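Local coordinates for protein short-chain dehydrogenase/reductase SDR (Vibrio parahaemolyticus, PDB 3GUY) that probably catalyses NAD(P)(H)-dependent oxidation or reduction of a substrate that is not established here, at residues D[97-100]-D[101-105]; D[111-114]-D[115-119]; D[153-156]-D[157-160]. The protein carries 2 engineered substitutions. One frame throughout, in Å; residues are numbered along the deposited sequence.

Interaction 1 (D[97-100]-D[101-105])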
loop_
_atom_site.group_PDB
_atom_site.type_symbol
_atom_site.label_atom_id
_atom_site.label_comp_id
_atom_site.label_asym_id
_atom_site.label_seq_id
_atom_site.Cartn_x
_atom_site.Cartn_y
_atom_site.Cartn_z
ATOM N N GLN D 97 6.660 -20.884 -13.821
ATOM C CA GLN D 97 6.546 -21.907 -12.800
ATOM C C GLN D 97 7.805 -22.020 -11.929
ATOM O O GLN D 97 7.680 -22.142 -10.737
ATOM C CB GLN D 97 6.182 -23.288 -13.392
ATOM C CG GLN D 97 5.981 -24.396 -12.306
ATOM C CD GLN D 97 5.024 -24.013 -11.168
ATOM O OE1 GLN D 97 4.006 -23.370 -11.398
ATOM N NE2 GLN D 97 5.354 -24.411 -9.918
ATOM N N THR D 98 8.989 -21.973 -12.539
ATOM C CA THR D 98 10.267 -21.950 -11.804
ATOM C C THR D 98 10.385 -20.755 -10.866
ATOM O O THR D 98 10.911 -20.862 -9.731
ATOM C CB THR D 98 11.444 -21.901 -12.777
ATOM O OG1 THR D 98 11.371 -23.047 -13.614
ATOM C CG2 THR D 98 12.778 -21.856 -12.037
ATOM N N LEU D 99 9.912 -19.604 -11.348
ATOM C CA LEU D 99 9.912 -18.392 -10.530
ATOM C C LEU D 99 9.071 -18.578 -9.253
ATOM O O LEU D 99 9.478 -18.150 -8.158
ATOM C CB LEU D 99 9.377 -17.211 -11.339
ATOM C CG LEU D 99 9.661 -15.793 -10.890
ATOM C CD1 LEU D 99 11.173 -15.553 -10.774
ATOM C CD2 LEU D 99 8.951 -14.840 -11.909
ATOM N N ILE D 100 7.893 -19.192 -9.414
ATOM C CA ILE D 100 6.985 -19.458 -8.312
ATOM C C ILE D 100 7.637 -20.395 -7.301
ATOM O O ILE D 100 7.638 -20.142 -6.091
ATOM C CB ILE D 100 5.617 -20.069 -8.794
ATOM C CG1 ILE D 100 4.781 -19.021 -9.563
ATOM C CG2 ILE D 100 4.803 -20.517 -7.580
ATOM C CD1 ILE D 100 3.595 -19.553 -10.319
ATOM N N GLU D 101 8.227 -21.475 -7.811
ATOM C CA GLU D 101 8.926 -22.444 -6.956
ATOM C C GLU D 101 10.087 -21.830 -6.185
ATOM O O GLU D 101 10.167 -21.982 -4.958
ATOM C CB GLU D 101 9.432 -23.614 -7.799
ATOM C CG GLU D 101 8.311 -24.472 -8.373
ATOM C CD GLU D 101 8.779 -25.394 -9.521
ATOM O OE1 GLU D 101 9.972 -25.342 -9.949
ATOM O OE2 GLU D 101 7.936 -26.179 -10.015
ATOM N N ASN D 102 10.970 -21.131 -6.885
ATOM C CA ASN D 102 12.188 -20.574 -6.271
ATOM C C ASN D 102 11.939 -19.416 -5.295
ATOM O O ASN D 102 12.789 -19.154 -4.423
ATOM C CB ASN D 102 13.164 -20.043 -7.301
ATOM C CG ASN D 102 13.736 -21.097 -8.233
ATOM O OD1 ASN D 102 13.575 -22.303 -8.028
ATOM N ND2 ASN D 102 14.372 -20.616 -9.331
ATOM N N ASN D 103 10.835 -18.665 -5.469
ATOM C CA ASN D 103 10.551 -17.490 -4.626
ATOM C C ASN D 103 9.430 -17.726 -3.619
ATOM O O ASN D 103 9.603 -17.552 -2.400
ATOM C CB ASN D 103 10.219 -16.272 -5.484
ATOM C CG ASN D 103 11.407 -15.808 -6.320
ATOM O OD1 ASN D 103 12.273 -15.068 -5.833
ATOM N ND2 ASN D 103 11.447 -16.223 -7.590
ATOM N N LEU D 104 8.279 -18.158 -4.111
ATOM C CA LEU D 104 7.110 -18.278 -3.253
ATOM C C LEU D 104 7.099 -19.614 -2.503
ATOM O O LEU D 104 6.885 -19.647 -1.300
ATOM C CB LEU D 104 5.803 -18.090 -4.069
ATOM C CG LEU D 104 4.476 -18.185 -3.277
ATOM C CD1 LEU D 104 4.503 -17.289 -2.025
ATOM C CD2 LEU D 104 3.228 -17.875 -4.243
ATOM N N SER D 105 7.286 -20.713 -3.214
ATOM C CA SER D 105 7.231 -22.019 -2.568
ATOM C C SER D 105 8.354 -22.095 -1.521
ATOM O O SER D 105 8.140 -22.541 -0.384
ATOM C CB SER D 105 7.378 -23.141 -3.599
ATOM O OG SER D 105 6.247 -23.148 -4.446
#
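Asn-103 and Leu-99 illustrate how a side-chain amide can share a helix carbonyl with a backbone N-H. The carbonyl oxygen of Leu-99 takes two donors from Asn-103: the backbone N at 3.1 Å from Leu-99 O, bent to 139°, and the straighter side-chain amide, with ND2 2.8 Å from the same oxygen. ND2 approaches in the carbonyl plane, on a lone pair, and keeps the acceptor almost within its own amide plane. One residue along, Ile-100 O is likewise shared, by Leu-104 N and Ser-105 N, the latter 3.0 Å away. This is a pi-type turn, spanning 101-105, in helix 93-118.

In classical short-chain dehydrogenases the corresponding helix carries the asparagine of the Asn-Ser-Tyr-Lys tetrad at a local break of this kind, and Asn-103 probably holds that place. Its OD1 is hydrogen-bonded to Lys-147 and its ND2 also to the backbone oxygen of Ser-82, which together fix the rotation of the amide.

A different polar pair occupies a partly exposed side. Gln-97 runs past its own carbonyl and then folds over at chi2 (51°), bringing its amide across the extended chain of Glu-101 at about a right angle. NE2 donates to OE2 of Glu-101 at 3.1 Å, in its own amide plane but from above the carboxylate plane.

Van der Waals touches complete the set. Two set a methyl against an amide nitrogen: CG2 of Thr-98 lies 3.4 Å from ND2 of Asn-102, the two side chains running alongside, while that ND2 bonds to Ser-82 OG, and Leu-99 CD1 rests 3.3 Å from Asn-103 ND2. The apolar pair is looser, Ile-100 CG2 reaching CB of Leu-104 at 4.4 Å, and both residues also pack on their counterparts in the second subunit.

Interaction 2 (D[111-114]-D[115-119])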
loop_
_atom_site.group_PDB
_atom_site.type_symbol
_atom_site.label_atom_id
_atom_site.label_comp_id
_atom_site.label_asym_id
_atom_site.label_seq_id
_atom_site.Cartn_x
_atom_site.Cartn_y
_atom_site.Cartn_z
ATOM N N LEU D 111 9.515 -20.559 5.919
ATOM C CA LEU D 111 8.775 -19.921 7.012
ATOM C C LEU D 111 7.814 -20.852 7.774
ATOM O O LEU D 111 7.648 -20.738 9.010
ATOM C CB LEU D 111 7.992 -18.668 6.524
ATOM C CG LEU D 111 7.329 -17.847 7.625
ATOM C CD1 LEU D 111 8.449 -17.379 8.648
ATOM C CD2 LEU D 111 6.508 -16.631 7.042
ATOM N N ARG D 112 7.135 -21.735 7.065
ATOM C CA ARG D 112 6.238 -22.654 7.739
ATOM C C ARG D 112 7.025 -23.593 8.685
ATOM O O ARG D 112 6.573 -23.891 9.793
ATOM C CB ARG D 112 5.469 -23.485 6.724
ATOM C CG ARG D 112 4.642 -24.584 7.313
ATOM C CD ARG D 112 3.838 -25.286 6.238
ATOM N NE ARG D 112 3.153 -26.432 6.838
ATOM C CZ ARG D 112 3.704 -27.630 7.022
ATOM N NH1 ARG D 112 4.928 -27.908 6.569
ATOM N NH2 ARG D 112 2.985 -28.580 7.598
ATOM N N GLU D 113 8.162 -24.083 8.209
ATOM C CA GLU D 113 8.974 -24.988 9.012
ATOM C C GLU D 113 9.546 -24.261 10.237
ATOM O O GLU D 113 9.549 -24.818 11.374
ATOM C CB GLU D 113 10.064 -25.590 8.163
ATOM C CG GLU D 113 10.751 -26.785 8.827
ATOM C CD GLU D 113 9.845 -28.010 8.935
ATOM O OE1 GLU D 113 8.891 -28.142 8.123
ATOM O OE2 GLU D 113 10.107 -28.858 9.816
ATOM N N LEU D 114 9.969 -23.002 10.038
ATOM C CA LEU D 114 10.377 -22.153 11.161
ATOM C C LEU D 114 9.293 -21.936 12.207
ATOM O O LEU D 114 9.581 -22.033 13.424
ATOM C CB LEU D 114 10.972 -20.817 10.671
ATOM C CG LEU D 114 12.247 -20.984 9.850
ATOM C CD1 LEU D 114 12.666 -19.593 9.299
ATOM C CD2 LEU D 114 13.387 -21.659 10.685
ATOM N N VAL D 115 8.044 -21.690 11.779
ATOM C CA VAL D 115 6.968 -21.421 12.732
ATOM C C VAL D 115 6.542 -22.682 13.460
ATOM O O VAL D 115 6.223 -22.646 14.641
ATOM C CB VAL D 115 5.742 -20.751 12.066
ATOM C CG1 VAL D 115 4.631 -20.560 13.042
ATOM C CG2 VAL D 115 6.145 -19.355 11.468
ATOM N N LYS D 116 6.527 -23.783 12.733
ATOM C CA LYS D 116 6.234 -25.119 13.277
ATOM C C LYS D 116 7.200 -25.428 14.430
ATOM O O LYS D 116 6.759 -25.757 15.512
ATOM C CB LYS D 116 6.371 -26.187 12.172
ATOM C CG LYS D 116 5.689 -27.504 12.495
ATOM C CD LYS D 116 5.614 -28.441 11.263
ATOM C CE LYS D 116 4.684 -29.631 11.510
ATOM N NZ LYS D 116 3.266 -29.240 11.178
ATOM N N ARG D 117 8.489 -25.249 14.196
ATOM C CA ARG D 117 9.527 -25.730 15.126
ATOM C C ARG D 117 9.907 -24.697 16.191
ATOM O O ARG D 117 10.185 -25.072 17.348
ATOM C CB ARG D 117 10.782 -26.134 14.363
ATOM C CG ARG D 117 10.655 -27.390 13.539
ATOM C CD ARG D 117 11.924 -27.568 12.708
ATOM N NE ARG D 117 11.868 -28.765 11.882
ATOM C CZ ARG D 117 12.334 -29.976 12.203
ATOM N NH1 ARG D 117 12.947 -30.187 13.358
ATOM N NH2 ARG D 117 12.209 -30.978 11.334
ATOM N N TYR D 118 9.903 -23.414 15.838
ATOM C CA TYR D 118 10.576 -22.405 16.666
ATOM C C TYR D 118 9.746 -21.192 17.010
ATOM O O TYR D 118 10.300 -20.174 17.398
ATOM C CB TYR D 118 11.847 -21.912 15.970
ATOM C CG TYR D 118 12.731 -22.994 15.430
ATOM C CD1 TYR D 118 13.087 -24.109 16.214
ATOM C CD2 TYR D 118 13.245 -22.898 14.138
ATOM C CE1 TYR D 118 13.917 -25.098 15.697
ATOM C CE2 TYR D 118 14.042 -23.866 13.615
ATOM C CZ TYR D 118 14.390 -24.969 14.390
ATOM O OH TYR D 118 15.200 -25.906 13.818
ATOM N N LYS D 119 8.436 -21.265 16.888
ATOM C CA LYS D 119 7.626 -20.069 17.148
ATOM C C LYS D 119 7.734 -19.571 18.586
ATOM O O LYS D 119 7.601 -18.379 18.832
ATOM C CB LYS D 119 6.158 -20.252 16.742
ATOM C CG LYS D 119 5.444 -21.388 17.400
ATOM C CD LYS D 119 3.958 -21.392 17.090
ATOM C CE LYS D 119 3.254 -22.656 17.608
ATOM N NZ LYS D 119 3.721 -23.910 16.951
#
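Glu-113 and Arg-117 form an i to i+4 salt bridge that shows one oxygen of a buried carboxylate held by an arginine one turn on. Arg-117 NE lies 2.7 Å from Glu-113 OE2 and meets its anti lone pair, the one turned away from the other carboxylate oxygen. The acceptor sits near the guanidinium plane, tilted 15° out of it, and the two flat groups are turned 48° against each other. NH2 adds a weak bond to the same OE2 at 3.3 Å. Glu-113 reaches this position by a bend at chi2 (69°), whereas Arg-117 comes in extended from CG to NE; its NH2 has a second anion in Glu-67.

Close apolar packing continues towards the interior. A methyl of Leu-114, CD2, touches the Tyr-118 ring at its edge, near the ring plane, 3.7 Å from that ring's CD2. Around the helix, Leu-111 CD1 and Val-115 CG2 approach to 4.1 Å. Here the turn belongs to helix 93-118, in one of the helical layers flanking the parallel sheet of the Rossmann fold: Leu-111 and Leu-114 pack on Val-125 of strand 124-128, and Phe-66 of helix 59-67 covers Glu-113, Leu-114, Arg-117 and Tyr-118.

Contact is far looser where the cationic chains lead outward. Arg-112 and the exposed Lys-116 run alongside, pointing the same way, yet the closest approach of their side chains is between two positive ends, Arg-112 NH2 and Lys-116 NZ, 3.7 Å apart. Such proximity would probably be unfavourable on its own. Acceptors of the second subunit probably offset it in part: Lys-116 NZ bonds to the backbone oxygen of Gln-89 there, and Arg-112 NE makes a weak bond to the backbone oxygen of Gln-91 in that same subunit.

Interaction 3 (D[153-156]-D[157-160])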
loop_
_atom_site.group_PDB
_atom_site.type_symbol
_atom_site.label_atom_id
_atom_site.label_comp_id
_atom_site.label_asym_id
_atom_site.label_seq_id
_atom_site.Cartn_x
_atom_site.Cartn_y
_atom_site.Cartn_z
ATOM N N LEU D 153 2.327 -13.063 2.775
ATOM C CA LEU D 153 2.635 -14.183 3.679
ATOM C C LEU D 153 3.244 -13.668 4.968
ATOM O O LEU D 153 2.675 -13.885 6.064
ATOM C CB LEU D 153 3.584 -15.144 3.012
ATOM C CG LEU D 153 4.009 -16.382 3.781
ATOM C CD1 LEU D 153 2.893 -17.476 3.682
ATOM C CD2 LEU D 153 5.321 -16.867 3.216
ATOM N N ILE D 154 4.350 -12.944 4.872
ATOM C CA ILE D 154 5.040 -12.522 6.137
ATOM C C ILE D 154 4.190 -11.549 6.977
ATOM O O ILE D 154 4.227 -11.609 8.181
ATOM C CB ILE D 154 6.483 -12.050 5.908
ATOM C CG1 ILE D 154 6.586 -10.679 5.233
ATOM C CG2 ILE D 154 7.231 -13.033 5.024
ATOM C CD1 ILE D 154 6.894 -9.534 6.188
ATOM N N GLU D 155 3.357 -10.708 6.351
ATOM C CA GLU D 155 2.599 -9.743 7.116
ATOM C C GLU D 155 1.429 -10.410 7.861
ATOM O O GLU D 155 1.052 -10.013 8.973
ATOM C CB GLU D 155 2.143 -8.582 6.251
ATOM C CG GLU D 155 3.285 -7.736 5.686
ATOM C CD GLU D 155 3.916 -6.726 6.669
ATOM O OE1 GLU D 155 3.753 -6.860 7.906
ATOM O OE2 GLU D 155 4.621 -5.786 6.182
ATOM N N SER D 156 0.964 -11.484 7.281
ATOM C CA SER D 156 -0.003 -12.332 7.912
ATOM C C SER D 156 0.582 -13.147 9.065
ATOM O O SER D 156 -0.054 -13.218 10.140
ATOM C CB SER D 156 -0.610 -13.256 6.859
ATOM O OG SER D 156 -1.276 -12.483 5.843
ATOM N N VAL D 157 1.717 -13.777 8.813
ATOM C CA VAL D 157 2.394 -14.643 9.816
ATOM C C VAL D 157 2.832 -13.704 10.991
ATOM O O VAL D 157 2.643 -14.049 12.187
ATOM C CB VAL D 157 3.523 -15.514 9.204
ATOM C CG1 VAL D 157 4.261 -16.358 10.281
ATOM C CG2 VAL D 157 3.014 -16.441 8.075
ATOM N N ARG D 158 3.274 -12.465 10.690
ATOM C CA ARG D 158 3.548 -11.512 11.787
ATOM C C ARG D 158 2.364 -11.371 12.727
ATOM O O ARG D 158 2.553 -11.361 13.941
ATOM C CB ARG D 158 3.960 -10.114 11.294
ATOM C CG ARG D 158 5.324 -10.069 10.741
ATOM C CD ARG D 158 5.550 -8.682 10.136
ATOM N NE ARG D 158 6.956 -8.374 10.115
ATOM C CZ ARG D 158 7.496 -7.350 9.461
ATOM N NH1 ARG D 158 8.788 -7.089 9.576
ATOM N NH2 ARG D 158 6.735 -6.558 8.719
ATOM N N LEU D 159 1.152 -11.263 12.195
ATOM C CA LEU D 159 -0.046 -11.200 13.045
ATOM C C LEU D 159 -0.228 -12.500 13.880
ATOM O O LEU D 159 -0.578 -12.415 15.023
ATOM C CB LEU D 159 -1.343 -10.896 12.247
ATOM C CG LEU D 159 -1.434 -9.590 11.453
ATOM C CD1 LEU D 159 -2.664 -9.613 10.508
ATOM C CD2 LEU D 159 -1.475 -8.397 12.401
ATOM N N GLU D 160 0.063 -13.674 13.314
ATOM C CA GLU D 160 -0.061 -14.975 14.043
ATOM C C GLU D 160 1.029 -15.104 15.109
ATOM O O GLU D 160 0.939 -15.912 16.047
ATOM C CB GLU D 160 0.049 -16.154 13.070
ATOM C CG GLU D 160 -1.053 -16.187 11.964
ATOM C CD GLU D 160 -0.900 -17.343 10.931
ATOM O OE1 GLU D 160 0.052 -18.165 11.027
ATOM O OE2 GLU D 160 -1.744 -17.429 9.978
#
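Arg-158 crosses one helical turn to meet Ile-154 and Glu-155 together, a compact example of a long side chain serving different partners along its length. It starts with CB 3.5 Å from Ile-154 O, the oxygen that also accepts the Arg-158 backbone N. CG, set beside the backbone N (chi1 -73°), comes closer still, 3.2 Å from Ile-154 O. From there the chain runs extended. CD passes Glu-155 OE1 at 3.4 Å, and at CZ the surroundings divide: the methyl CD1 of Ile-154 covers one face of the guanidinium, 4.0 Å from CZ and offset toward the rim, while Glu-155 stays at the edge.

The tip makes the salt bridge. NH2 of Arg-158 donates to OE1 of Glu-155 at 3.1 Å along a fairly straight line (162°), within the guanidinium plane but from above the carboxylate, whose plane is turned 64° away. Glu-155 is bent at chi2 to bring its acid group alongside. NH2 is also paired with Asp-217, and NH1 donates to the backbone oxygen of Ile-168, so partners on two strands help fix its orientation.

On another side of the helix, Leu-153 CG and Val-157 CG2 meet loosely at 4.4 Å and both residues lie against Leu-111 of helix 93-118. Glu-160 turns its carboxylate to the backbone N of Gln-139 and Leu-88 of the second subunit. Helix 141-160, so anchored, is the crossover helix of the beta-alpha-beta unit between strands 124-128 and 167-174 in the Rossmann fold.

How the interactions relate
Interactions 1 and 2 are separate turns of helix 93-118, their centres 20 Å apart; interaction 3 lies on the neighbouring helix 141-160. Interactions 2 and 3 touch directly through buried aliphatic groups, with Leu-111 CD2 3.6 Å from Val-157 CG2, whereas interaction 1 touches neither. All three are partly buried and reach the second subunit, consistent with the helix-bundle dimer interface of classical members of this family; only interactions 2 and 3 include an exposed residue, Lys-116 and Leu-159. Chemistry follows place: a side-chain amide joins the backbone bonding at a wider turn beside the probable active site in interaction 1, while glutamate-arginine bridges stay within their helix, the same arginines reaching on to helix 59-67 in interaction 2 and to sheet strands in interaction 3.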